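Local coordinates for beta-lactamase domain protein (Burkholderia ambifaria, PDB 5I0P), which is probably a zinc-dependent hydrolase of the metallo-beta-lactamase superfamily, carrying two zinc ions in its metal centre, at residues Gly226-Pro236 and Asp270-Phe281. Sequence-based numbering, arbitrary orientation.
Sequences GVLISGDMVLP and DTLVLPSHGKPF. With ZN (zinc ion), chain F; ZN (zinc ion), chain E.
The Phe281 ring receives Pro236 over one face, with the proline CB 3.9 Å from the ring centroid in a CH-pi contact, while Val234 CG1 meets the ring edge at CZ. Val273 CB lies against the opposite face, displaced toward its rim. The His277 imidazole is approached at its edge by the Asp232 carboxylate and by Leu235 CD2; carboxylate and ring planes are turned 44° apart. Both groups grip one zinc ion, His277 through NE2 at 2.3 Å and Asp232 through both oxygens, and Asp232 OD2 reaches on to the second zinc at 2.1 Å, bridging the metals as in glyoxalase II-like dinuclear members of the superfamily. Asp106 and His107 of the HxHxDH motif complete the first site, its His102 and His104 with His213 the second; a hydrogen bond from His277 ND1 to the backbone oxygen of His50 fixes the ring's rotation.

The two ligands project from loops that follow neighbouring parallel strands, 227-231 and 272-275, in one six-stranded sheet of the alpha-beta/beta-alpha sandwich. Leu272 N bonds to Gly226 O, Leu228 N to Leu272 O, Leu274 N to Leu228 O, and Ser230 N to Leu274 O. Farther along, Ser276 N donates to Gly231 O at 3.2 Å, and a water accepts from Gly231 N, donates to Leu274 O and bonds Ser276 OG. With chi1 at 68°, Ser230 OG sits between its own N and carbonyl carbon, passes over Pro275 CA and donates to Val234 O at 2.9 Å, tying down the turn. On one face Leu274 CD1 reaches Val227 CG1 at 3.7 Å, and Trp54 of strand 50-60 packs on Leu274 and Ile229. On the other, the Pro236 and Pro275 rings cross at about a right angle, Pro236 CD lying 3.5 Å from Pro275 CG.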
# COMPACT_ATOMS: atom_id res chain seq x y z
N GLY A 226 2.91 20.03 6.00
CA GLY A 226 3.86 18.95 6.18
C GLY A 226 3.26 17.64 6.65
O GLY A 226 3.73 17.06 7.64
N VAL A 227 2.24 17.14 5.96
CA VAL A 227 1.62 15.86 6.31
C VAL A 227 1.66 14.96 5.09
O VAL A 227 1.45 15.42 3.97
CB VAL A 227 0.16 16.03 6.76
CG1 VAL A 227 -0.39 14.66 7.19
CG2 VAL A 227 0.04 17.14 7.84
N LEU A 228 1.93 13.67 5.32
CA LEU A 228 2.01 12.70 4.23
C LEU A 228 1.19 11.47 4.58
O LEU A 228 1.54 10.74 5.52
CB LEU A 228 3.47 12.32 3.96
CG LEU A 228 3.64 11.26 2.88
CD1 LEU A 228 3.35 11.84 1.50
CD2 LEU A 228 5.02 10.62 2.94
N ILE A 229 0.10 11.23 3.84
CA ILE A 229 -0.58 9.93 3.90
C ILE A 229 0.18 8.99 2.97
O ILE A 229 0.15 9.14 1.75
CB ILE A 229 -2.06 10.02 3.53
CG1 ILE A 229 -2.79 10.82 4.62
CG2 ILE A 229 -2.67 8.64 3.36
CD1 ILE A 229 -4.20 11.28 4.29
N SER A 230 0.91 8.03 3.55
CA SER A 230 1.92 7.35 2.77
C SER A 230 1.44 6.02 2.20
O SER A 230 2.16 5.43 1.39
CB SER A 230 3.19 7.12 3.60
OG SER A 230 2.99 6.21 4.65
N GLY A 231 0.24 5.58 2.55
CA GLY A 231 -0.23 4.29 2.05
C GLY A 231 0.72 3.20 2.52
O GLY A 231 1.15 3.17 3.68
N ASP A 232 1.07 2.30 1.62
CA ASP A 232 2.04 1.27 1.93
C ASP A 232 3.43 1.60 1.41
O ASP A 232 4.32 0.76 1.51
CB ASP A 232 1.63 -0.09 1.35
CG ASP A 232 0.47 -0.74 2.07
OD1 ASP A 232 -0.03 -0.30 3.12
OD2 ASP A 232 0.04 -1.77 1.55
N MET A 233 3.65 2.80 0.84
CA MET A 233 4.95 3.06 0.22
C MET A 233 6.04 3.29 1.27
O MET A 233 7.19 2.87 1.08
CB MET A 233 4.86 4.24 -0.75
CG MET A 233 4.02 3.93 -1.95
SD MET A 233 4.77 2.67 -3.02
CE MET A 233 6.25 3.50 -3.62
N VAL A 234 5.70 3.94 2.38
CA VAL A 234 6.67 4.15 3.47
C VAL A 234 6.02 3.68 4.76
O VAL A 234 5.14 4.37 5.30
CB VAL A 234 7.13 5.61 3.62
CG1 VAL A 234 8.29 5.69 4.61
CG2 VAL A 234 7.48 6.25 2.25
N LEU A 235 6.45 2.52 5.26
CA LEU A 235 5.95 2.02 6.50
C LEU A 235 7.05 2.07 7.57
O LEU A 235 8.21 1.77 7.26
CB LEU A 235 5.42 0.61 6.35
CG LEU A 235 4.39 0.46 5.24
CD1 LEU A 235 4.09 -1.03 4.96
CD2 LEU A 235 3.15 1.21 5.56
N PRO A 236 6.74 2.51 8.79
CA PRO A 236 7.82 2.73 9.77
C PRO A 236 8.46 1.45 10.25
O PRO A 236 9.67 1.44 10.51
CB PRO A 236 7.13 3.53 10.91
CG PRO A 236 5.69 3.20 10.81
CD PRO A 236 5.44 3.02 9.29
N ASP A 270 10.69 17.19 8.78
CA ASP A 270 9.73 17.12 9.88
C ASP A 270 8.37 16.68 9.41
O ASP A 270 7.40 16.84 10.15
CB ASP A 270 9.60 18.49 10.55
CG ASP A 270 8.95 19.53 9.64
OD1 ASP A 270 9.08 19.42 8.41
OD2 ASP A 270 8.29 20.44 10.17
N THR A 271 8.28 16.16 8.20
CA THR A 271 6.99 15.74 7.67
C THR A 271 6.39 14.69 8.58
O THR A 271 7.06 13.73 8.98
CB THR A 271 7.12 15.21 6.24
OG1 THR A 271 7.66 16.23 5.40
CG2 THR A 271 5.77 14.78 5.67
N LEU A 272 5.13 14.89 8.90
CA LEU A 272 4.36 13.90 9.61
C LEU A 272 3.93 12.86 8.58
O LEU A 272 3.34 13.21 7.56
CB LEU A 272 3.14 14.55 10.27
CG LEU A 272 2.20 13.63 11.03
CD1 LEU A 272 3.01 12.91 12.10
CD2 LEU A 272 1.02 14.42 11.64
N VAL A 273 4.35 11.62 8.77
CA VAL A 273 3.98 10.51 7.91
C VAL A 273 2.83 9.76 8.57
O VAL A 273 2.89 9.42 9.76
CB VAL A 273 5.17 9.56 7.66
CG1 VAL A 273 4.79 8.51 6.64
CG2 VAL A 273 6.40 10.36 7.22
N LEU A 274 1.76 9.52 7.80
CA LEU A 274 0.62 8.73 8.24
C LEU A 274 0.61 7.43 7.45
O LEU A 274 0.13 7.37 6.32
CB LEU A 274 -0.69 9.51 8.07
CG LEU A 274 -0.67 10.89 8.76
CD1 LEU A 274 -2.00 11.65 8.63
CD2 LEU A 274 -0.38 10.73 10.20
N PRO A 275 1.21 6.37 7.97
CA PRO A 275 1.32 5.12 7.21
C PRO A 275 0.15 4.21 7.51
O PRO A 275 -0.49 4.29 8.57
CB PRO A 275 2.61 4.51 7.76
CG PRO A 275 2.49 4.88 9.28
CD PRO A 275 1.82 6.26 9.31
N SER A 276 -0.12 3.32 6.56
CA SER A 276 -1.26 2.45 6.73
C SER A 276 -1.01 1.32 7.70
O SER A 276 -1.97 0.65 8.10
CB SER A 276 -1.72 1.95 5.37
OG SER A 276 -2.28 3.08 4.69
N HIS A 277 0.24 1.09 8.10
CA HIS A 277 0.57 0.08 9.10
C HIS A 277 1.72 0.62 9.94
O HIS A 277 2.70 1.12 9.39
CB HIS A 277 0.92 -1.27 8.44
CG HIS A 277 -0.04 -1.67 7.35
ND1 HIS A 277 -1.21 -2.36 7.60
CD2 HIS A 277 -0.00 -1.47 6.01
CE1 HIS A 277 -1.85 -2.58 6.46
NE2 HIS A 277 -1.14 -2.04 5.48
N GLY A 278 1.60 0.51 11.27
CA GLY A 278 2.50 1.20 12.17
C GLY A 278 1.83 2.41 12.78
O GLY A 278 0.61 2.48 12.86
N LYS A 279 2.65 3.37 13.22
CA LYS A 279 2.14 4.56 13.89
C LYS A 279 2.57 5.82 13.15
O LYS A 279 3.60 5.79 12.46
CB LYS A 279 2.59 4.64 15.38
CG LYS A 279 2.20 3.39 16.15
CD LYS A 279 2.45 3.36 17.64
CE LYS A 279 3.86 3.30 18.05
NZ LYS A 279 3.82 3.16 19.52
N PRO A 280 1.80 6.91 13.24
CA PRO A 280 2.28 8.19 12.70
C PRO A 280 3.67 8.50 13.23
O PRO A 280 3.99 8.22 14.40
CB PRO A 280 1.25 9.21 13.21
CG PRO A 280 -0.01 8.43 13.45
CD PRO A 280 0.45 7.00 13.82
N PHE A 281 4.52 9.03 12.36
CA PHE A 281 5.90 9.25 12.75
C PHE A 281 6.52 10.37 11.92
O PHE A 281 6.05 10.73 10.84
CB PHE A 281 6.74 7.98 12.59
CG PHE A 281 7.05 7.64 11.16
CD1 PHE A 281 6.15 6.93 10.39
CD2 PHE A 281 8.25 8.02 10.59
CE1 PHE A 281 6.47 6.57 9.08
CE2 PHE A 281 8.54 7.68 9.26
CZ PHE A 281 7.65 6.96 8.52
ZN ZN F . -1.56 -2.31 3.26
ZN ZN E . -0.57 -2.95 -0.06
O HOH W 1 4.44 18.20 10.14
O HOH W 2 -1.47 5.79 4.86